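Local coordinates for protein acetyl-CoA acetyltransferase A (Ascaris suum, PDB 6BJA) that probably catalyses the reversible thiolase reaction, joining or splitting acyl-CoA units by transfer of an acetyl group, and binds coenzyme A, at residues W320-A325 and K342-R347; L14-T19 and K277-V282; R363-L368 and G378-C383. One frame throughout, in Å; residues are numbered along the deposited sequence.

Interaction 1 of 3, residues W320-A325 and K342-R347; sequences WEINEA and KRVNVR
Asn345 plugs its side-chain amide into the backbone of residues 320-325 where strand 319-322 ends. Its CB sits beside the chain, with Glu324 OE2 at 4.0 Å as its near neighbour. CG stands anti to the carbonyl carbon (chi1 -63°), and this turn carries the amide across to Ile322. OD1 then accepts the N-H of Ile322 (Asn345 OD1 to Ile322 N, 2.9 Å), in the carbonyl plane and on a lone pair. ND2 gives one hydrogen to Ile322 O at 3.0 Å and the other to Glu324 OE2 at 2.9 Å; both acceptors lie in the amide plane, so three bonds fix its rotation. The carboxylate of Glu324 is met from above its own plane, 37° out of it. Glu324 OE2 is also hydrogen-bonded to Tyr183 OH, and OE1 to Ser187 OG and the backbone N of Val351, so this buried acid has several donors around it. The clamp thereby pins the start of the Asn-Glu-Ala-Phe signature loop of thiolases, whose Ala325 belongs to the coenzyme A pocket.

The backbones form a single beta bridge, Trp320 with Val344, at strand 319-322, an edge strand within this chain. Trp320 N donates to Arg343 O, and Asn345 N returns a bond to Trp320 O at 2.9 Å. The Asn345 amide carries the pairing on to Ile322 by mimicking a peptide group. Val344 gives one methyl to each of two strand residues: CG1 lies against Ile322 CG2 at 3.6 Å, the two side chains pointing the same way, while CG2 approaches Trp320 CB. Glu321, bent at chi2 (-74°), brings its carboxylate back over the loop, where water 1 links OE2 to Val346 N and Trp320 O. Water 2 lies 2.6 Å from Glu321 OE2 and also accepts from Arg347 N.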
# COMPACT_ATOMS: atom_id res chain seq x y z
N TRP A 320 27.27 -36.56 5.21
CA TRP A 320 27.22 -35.28 4.52
C TRP A 320 25.87 -34.65 4.70
O TRP A 320 24.85 -35.35 4.65
CB TRP A 320 27.49 -35.44 3.02
CG TRP A 320 28.77 -36.08 2.70
CD1 TRP A 320 29.02 -37.41 2.66
CD2 TRP A 320 29.99 -35.42 2.34
NE1 TRP A 320 30.33 -37.64 2.32
CE2 TRP A 320 30.95 -36.44 2.13
CE3 TRP A 320 30.37 -34.08 2.21
CZ2 TRP A 320 32.27 -36.14 1.76
CZ3 TRP A 320 31.67 -33.80 1.85
CH2 TRP A 320 32.61 -34.82 1.65
N GLU A 321 25.85 -33.33 4.90
CA GLU A 321 24.65 -32.54 4.73
C GLU A 321 24.89 -31.54 3.63
O GLU A 321 25.80 -30.69 3.75
CB GLU A 321 24.25 -31.79 6.01
CG GLU A 321 23.63 -32.66 7.07
CD GLU A 321 22.20 -33.09 6.77
OE1 GLU A 321 21.39 -32.27 6.29
OE2 GLU A 321 21.86 -34.26 7.04
N ILE A 322 24.11 -31.62 2.56
CA ILE A 322 24.14 -30.62 1.49
C ILE A 322 22.77 -29.98 1.45
O ILE A 322 21.77 -30.65 1.27
CB ILE A 322 24.51 -31.21 0.08
CG1 ILE A 322 24.36 -30.16 -1.02
CG2 ILE A 322 23.64 -32.42 -0.28
CD1 ILE A 322 25.30 -29.00 -0.88
N ASN A 323 22.70 -28.68 1.70
CA ASN A 323 21.38 -28.08 1.79
C ASN A 323 20.68 -28.16 0.44
O ASN A 323 21.25 -27.77 -0.59
CB ASN A 323 21.44 -26.63 2.28
CG ASN A 323 20.06 -26.07 2.58
OD1 ASN A 323 19.64 -25.04 2.03
ND2 ASN A 323 19.34 -26.75 3.43
N GLU A 324 19.45 -28.64 0.47
CA GLU A 324 18.70 -28.92 -0.77
C GLU A 324 17.89 -27.72 -1.21
O GLU A 324 16.66 -27.74 -1.12
CB GLU A 324 17.76 -30.12 -0.59
CG GLU A 324 18.47 -31.37 -0.17
CD GLU A 324 17.53 -32.55 0.02
OE1 GLU A 324 16.29 -32.36 0.14
OE2 GLU A 324 18.08 -33.66 0.11
N ALA A 325 18.56 -26.68 -1.69
CA ALA A 325 17.84 -25.56 -2.26
C ALA A 325 16.90 -26.09 -3.33
O ALA A 325 15.74 -25.69 -3.41
CB ALA A 325 18.79 -24.54 -2.81
N LYS A 342 23.88 -42.84 -0.07
CA LYS A 342 23.29 -43.30 1.15
C LYS A 342 23.94 -42.63 2.37
O LYS A 342 23.43 -42.80 3.49
CB LYS A 342 23.38 -44.82 1.24
CG LYS A 342 22.50 -45.52 0.20
CD LYS A 342 22.44 -47.03 0.49
CE LYS A 342 21.89 -47.84 -0.68
NZ LYS A 342 20.55 -47.37 -1.11
N ARG A 343 25.01 -41.85 2.16
CA ARG A 343 25.67 -41.11 3.26
C ARG A 343 25.36 -39.64 3.23
O ARG A 343 26.01 -38.87 3.95
CB ARG A 343 27.18 -41.25 3.19
CG ARG A 343 27.66 -42.67 3.35
CD ARG A 343 29.17 -42.73 3.29
NE ARG A 343 29.68 -43.90 4.00
CZ ARG A 343 30.93 -44.03 4.43
NH1 ARG A 343 31.82 -43.06 4.21
NH2 ARG A 343 31.28 -45.12 5.09
N VAL A 344 24.39 -39.26 2.41
CA VAL A 344 24.08 -37.85 2.17
C VAL A 344 22.64 -37.53 2.60
O VAL A 344 21.69 -38.18 2.18
CB VAL A 344 24.29 -37.45 0.70
CG1 VAL A 344 24.02 -35.96 0.50
CG2 VAL A 344 25.71 -37.78 0.26
N ASN A 345 22.49 -36.52 3.45
CA ASN A 345 21.19 -36.09 3.96
C ASN A 345 20.37 -37.28 4.44
O ASN A 345 19.26 -37.50 3.98
CB ASN A 345 20.42 -35.32 2.90
CG ASN A 345 21.11 -34.03 2.50
OD1 ASN A 345 22.16 -33.69 3.06
ND2 ASN A 345 20.56 -33.33 1.52
N VAL A 346 20.91 -38.02 5.39
CA VAL A 346 20.32 -39.31 5.71
C VAL A 346 18.96 -39.24 6.39
O VAL A 346 18.23 -40.25 6.43
CB VAL A 346 21.29 -40.18 6.57
CG1 VAL A 346 22.55 -40.46 5.79
CG2 VAL A 346 21.60 -39.54 7.90
N ARG A 347 18.62 -38.06 6.94
CA ARG A 347 17.32 -37.85 7.55
C ARG A 347 16.44 -36.94 6.70
O ARG A 347 15.41 -36.45 7.15
CB ARG A 347 17.53 -37.31 8.97
CG ARG A 347 17.98 -38.48 9.85
CD ARG A 347 18.56 -38.07 11.16
NE ARG A 347 19.23 -39.23 11.75
CZ ARG A 347 19.81 -39.21 12.94
NH1 ARG A 347 19.79 -38.10 13.70
NH2 ARG A 347 20.41 -40.32 13.38
O HOH W 1 23.32 -36.76 6.55
O HOH W 2 19.56 -35.48 6.86
O HOH W 3 21.03 -30.84 4.10

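Interaction 2 of 3, residues L14-T19 and K277-V282; sequences LSAVRT and KPIAKV
A classic beta bulge, in which Ile279 and Ala280 both face Ile13, marks the start of strand 280-289 beside strand 11-23, and Ile279 reaches from it onto the backbone of Leu14, Ser15 and Ala16. Its CG1 takes the position between backbone N and carbonyl carbon (chi1 62°), and the extended end carries CD1 along the neighbouring strand. There CD1 lies 4.1 Å from Ser15 CA and comes up to the methyl of Ala16, at 4.3 Å from Ala16 CB. CG2 of Ile279, the branch methyl, lies 4.1 Å from Leu14 O.

The thiolase fold is a five-layered alpha-beta-alpha-beta-alpha sandwich built on two core mixed sheets, and the contact lies where strands 11-23 and 280-289, from its N- and C-terminal halves, adjoin. Between residues 14-19 and 277-282 no direct hydrogen bond forms. Water 4 spans the gap instead, donating to Leu14 O at 2.7 Å and to Lys277 O at 2.8 Å, and so ties together two carbonyls that cannot bond each other. Leu14 points its CB off the other segment, yet its CD2 swings back to lie across Pro278, 3.8 Å from Pro278 CB. Val369 of helix 357-371 packs on Ile279 and Val366 of the same helix on Ala16, while Ser15 OG is held by Ala44 O of helix 33-48.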
# COMPACT_ATOMS: atom_id res chain seq x y z
N LEU A 14 28.97 -27.11 22.03
CA LEU A 14 28.42 -27.61 23.29
C LEU A 14 26.99 -28.06 23.14
O LEU A 14 26.55 -28.97 23.85
CB LEU A 14 28.49 -26.54 24.37
CG LEU A 14 29.88 -26.01 24.72
CD1 LEU A 14 29.79 -25.08 25.91
CD2 LEU A 14 30.85 -27.16 25.00
N SER A 15 26.26 -27.43 22.22
CA SER A 15 24.86 -27.71 22.01
C SER A 15 24.47 -27.32 20.60
O SER A 15 25.12 -26.46 20.00
CB SER A 15 23.98 -26.98 23.02
OG SER A 15 24.13 -25.58 22.89
N ALA A 16 23.40 -27.93 20.12
CA ALA A 16 22.94 -27.78 18.73
C ALA A 16 21.47 -28.18 18.68
O ALA A 16 21.13 -29.35 18.87
CB ALA A 16 23.76 -28.63 17.81
N VAL A 17 20.59 -27.18 18.54
CA VAL A 17 19.16 -27.40 18.60
C VAL A 17 18.44 -26.64 17.50
O VAL A 17 18.99 -25.68 16.93
CB VAL A 17 18.55 -26.99 19.97
CG1 VAL A 17 19.17 -27.81 21.10
CG2 VAL A 17 18.73 -25.53 20.23
N ARG A 18 17.22 -27.08 17.18
CA ARG A 18 16.42 -26.37 16.18
C ARG A 18 14.94 -26.46 16.50
O ARG A 18 14.50 -27.37 17.16
CB ARG A 18 16.69 -26.96 14.80
CG ARG A 18 16.17 -28.40 14.62
CD ARG A 18 16.39 -28.85 13.20
NE ARG A 18 15.81 -30.14 12.83
CZ ARG A 18 14.58 -30.33 12.36
NH1 ARG A 18 13.72 -29.34 12.29
NH2 ARG A 18 14.22 -31.54 11.94
N THR A 19 14.17 -25.50 16.03
CA THR A 19 12.73 -25.63 16.02
C THR A 19 12.33 -26.65 14.97
O THR A 19 13.09 -26.92 14.03
CB THR A 19 12.02 -24.30 15.71
OG1 THR A 19 12.31 -23.94 14.35
CG2 THR A 19 12.44 -23.20 16.65
N LYS A 277 31.54 -31.67 28.55
CA LYS A 277 31.46 -32.76 27.59
C LYS A 277 30.88 -32.25 26.29
O LYS A 277 29.71 -32.48 25.98
CB LYS A 277 30.58 -33.89 28.13
CG LYS A 277 31.25 -34.76 29.19
CD LYS A 277 30.44 -36.05 29.47
CE LYS A 277 30.00 -36.74 28.16
NZ LYS A 277 29.60 -38.16 28.35
N PRO A 278 31.69 -31.54 25.50
CA PRO A 278 31.17 -31.04 24.23
C PRO A 278 30.69 -32.17 23.32
O PRO A 278 31.21 -33.29 23.40
CB PRO A 278 32.38 -30.34 23.61
CG PRO A 278 33.57 -30.90 24.30
CD PRO A 278 33.12 -31.22 25.69
N ILE A 279 29.73 -31.89 22.45
CA ILE A 279 29.20 -32.93 21.59
C ILE A 279 29.95 -33.04 20.26
O ILE A 279 29.96 -34.10 19.65
CB ILE A 279 27.69 -32.76 21.36
CG1 ILE A 279 27.35 -31.45 20.65
CG2 ILE A 279 26.98 -32.87 22.72
CD1 ILE A 279 25.85 -31.30 20.38
N ALA A 280 30.61 -31.97 19.84
CA ALA A 280 31.38 -32.03 18.61
C ALA A 280 32.48 -30.98 18.63
O ALA A 280 32.51 -30.09 19.47
CB ALA A 280 30.47 -31.82 17.41
N LYS A 281 33.40 -31.12 17.68
CA LYS A 281 34.52 -30.20 17.51
C LYS A 281 34.48 -29.64 16.09
O LYS A 281 34.25 -30.39 15.15
CB LYS A 281 35.83 -30.94 17.78
CG LYS A 281 37.04 -30.06 17.82
CD LYS A 281 38.27 -30.84 18.23
CE LYS A 281 39.46 -29.92 18.46
NZ LYS A 281 40.66 -30.63 18.98
N VAL A 282 34.68 -28.34 15.93
CA VAL A 282 34.78 -27.77 14.60
C VAL A 282 36.24 -27.85 14.16
O VAL A 282 37.10 -27.23 14.77
CB VAL A 282 34.30 -26.31 14.55
CG1 VAL A 282 34.53 -25.73 13.15
CG2 VAL A 282 32.84 -26.22 14.94
O HOH W 4 28.19 -30.09 25.70

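Interaction 3 of 3, residues R363-L368 and G378-C383; sequences RIVVTL and GVAAIC
Apolar side-chain contacts join Ile364, Val365 and Leu368 of helix 357-371 to Ala380 and Ile382, alternate residues of strand 377-384 that face the helix. The small methyl of Ala380 is the meeting point: Ile364 CD1 and Leu368 CD2 each come within 3.9 Å of Ala380 CB, and Val365 CG2 reaches it at 4.2 Å. CD1 of Ile364 also touches Ile382 CB. The axes of segments 363-368 and 378-383 run nearly antiparallel (161°), approaching to 8.3 Å. The helix belongs to the central layer of the thiolase sandwich, packing here on strand 377-384, which carries Cys383, the predicted proton acceptor, near its end, and by Val366 on Ala16 of strand 11-23.

Methyl-to-backbone contacts make up the second group. With CG anti to the backbone N (chi1 178°), Leu368 extends to the strand and sets CD2 against the peptide between Val379 and Ala380, 3.6 Å from Val379 C. Its CD1 lies 4.1 Å from Gly378 CA, where the glycine has no side chain to hold the leucine off. Ile364 CD1 presses on the backbone too, at 3.3 Å from Ala381 O.

The polar side-chain bond within these segments lies on the helix: Arg363 NH1 donates to Thr367 OG1 at 2.9 Å, in the guanidinium plane, and Thr367 OG1 is also hydrogen-bonded to Glu203 OE1.

The fit thus rests on methyls packed against alanine and backbone, with no hydrogen bond between the segments to fix their register.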
# COMPACT_ATOMS: atom_id res chain seq x y z
N ARG A 363 20.81 -24.99 10.66
CA ARG A 363 19.90 -26.12 10.75
C ARG A 363 20.61 -27.38 10.23
O ARG A 363 20.52 -28.44 10.85
CB ARG A 363 18.60 -25.85 9.98
CG ARG A 363 17.38 -26.67 10.42
CD ARG A 363 17.41 -28.11 9.92
NE ARG A 363 17.39 -28.17 8.45
CZ ARG A 363 17.74 -29.24 7.75
NH1 ARG A 363 18.20 -30.32 8.34
NH2 ARG A 363 17.66 -29.19 6.43
N ILE A 364 21.33 -27.28 9.11
CA ILE A 364 21.99 -28.49 8.61
C ILE A 364 23.19 -28.90 9.47
O ILE A 364 23.49 -30.09 9.59
CB ILE A 364 22.43 -28.38 7.13
CG1 ILE A 364 23.52 -27.33 6.89
CG2 ILE A 364 21.20 -28.12 6.27
CD1 ILE A 364 24.19 -27.42 5.47
N VAL A 365 23.84 -27.95 10.14
CA VAL A 365 24.88 -28.30 11.10
C VAL A 365 24.27 -29.05 12.29
O VAL A 365 24.83 -30.05 12.77
CB VAL A 365 25.65 -27.07 11.58
CG1 VAL A 365 26.59 -27.41 12.72
CG2 VAL A 365 26.43 -26.44 10.43
N VAL A 366 23.14 -28.56 12.80
CA VAL A 366 22.44 -29.25 13.88
C VAL A 366 22.08 -30.68 13.48
O VAL A 366 22.37 -31.62 14.21
CB VAL A 366 21.16 -28.46 14.30
CG1 VAL A 366 20.31 -29.30 15.26
CG2 VAL A 366 21.55 -27.14 14.93
N THR A 367 21.47 -30.86 12.31
CA THR A 367 21.10 -32.19 11.86
C THR A 367 22.32 -33.09 11.67
O THR A 367 22.30 -34.28 12.06
CB THR A 367 20.28 -32.08 10.58
OG1 THR A 367 19.08 -31.37 10.90
CG2 THR A 367 19.93 -33.44 10.01
N LEU A 368 23.39 -32.54 11.11
CA LEU A 368 24.62 -33.31 10.94
C LEU A 368 25.18 -33.78 12.29
O LEU A 368 25.53 -34.95 12.44
CB LEU A 368 25.68 -32.48 10.20
CG LEU A 368 27.02 -33.16 10.01
CD1 LEU A 368 26.88 -34.35 9.06
CD2 LEU A 368 28.06 -32.18 9.50
N GLY A 378 32.00 -35.38 9.82
CA GLY A 378 30.91 -34.97 8.96
C GLY A 378 31.23 -33.64 8.28
O GLY A 378 32.02 -32.83 8.78
N VAL A 379 30.62 -33.43 7.13
CA VAL A 379 30.71 -32.16 6.42
C VAL A 379 29.32 -31.63 6.13
O VAL A 379 28.45 -32.35 5.63
CB VAL A 379 31.49 -32.29 5.09
CG1 VAL A 379 31.47 -30.95 4.31
CG2 VAL A 379 32.90 -32.69 5.38
N ALA A 380 29.10 -30.36 6.46
CA ALA A 380 27.88 -29.66 6.09
C ALA A 380 28.26 -28.57 5.10
O ALA A 380 29.20 -27.81 5.35
CB ALA A 380 27.17 -29.09 7.30
N ALA A 381 27.51 -28.50 4.00
CA ALA A 381 27.77 -27.52 2.94
C ALA A 381 26.48 -26.89 2.44
O ALA A 381 25.44 -27.53 2.39
CB ALA A 381 28.50 -28.17 1.82
N ILE A 382 26.56 -25.60 2.10
CA ILE A 382 25.38 -24.86 1.68
C ILE A 382 25.76 -23.79 0.66
O ILE A 382 26.78 -23.13 0.82
CB ILE A 382 24.66 -24.24 2.91
CG1 ILE A 382 23.35 -23.58 2.54
CG2 ILE A 382 25.59 -23.31 3.68
CD1 ILE A 382 22.43 -23.41 3.80
N CYS A 383 24.97 -23.70 -0.42
CA CYS A 383 25.14 -22.66 -1.43
C CYS A 383 24.22 -21.48 -1.13
O CYS A 383 23.27 -21.59 -0.34
CB CYS A 383 24.84 -23.19 -2.84
SG CYS A 383 23.10 -23.60 -3.17

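Overall arrangement
All three contacts are mostly buried and reach the strands of the thiolase core, but at different places. Interaction 3 lies deepest, its centre about 7 Å from the centre of the chain, and is purely apolar. Interaction 1, with the two centres about 8 Å apart, pairs a loop with edge strand 319-322 and relies on hydrogen bonds and waters; its exposed Arg343 marks the rim. The two meet directly, Glu321 O lying 2.8 Å from Ala381 N and Glu321 N 2.9 Å from Val379 O, both probable hydrogen bonds. Interaction 2, away from the active site and the coenzyme A pocket, mixes sparse apolar contact with one water bridge. Helix 357-371 links it to interaction 3, where Arg18 packs on Arg363.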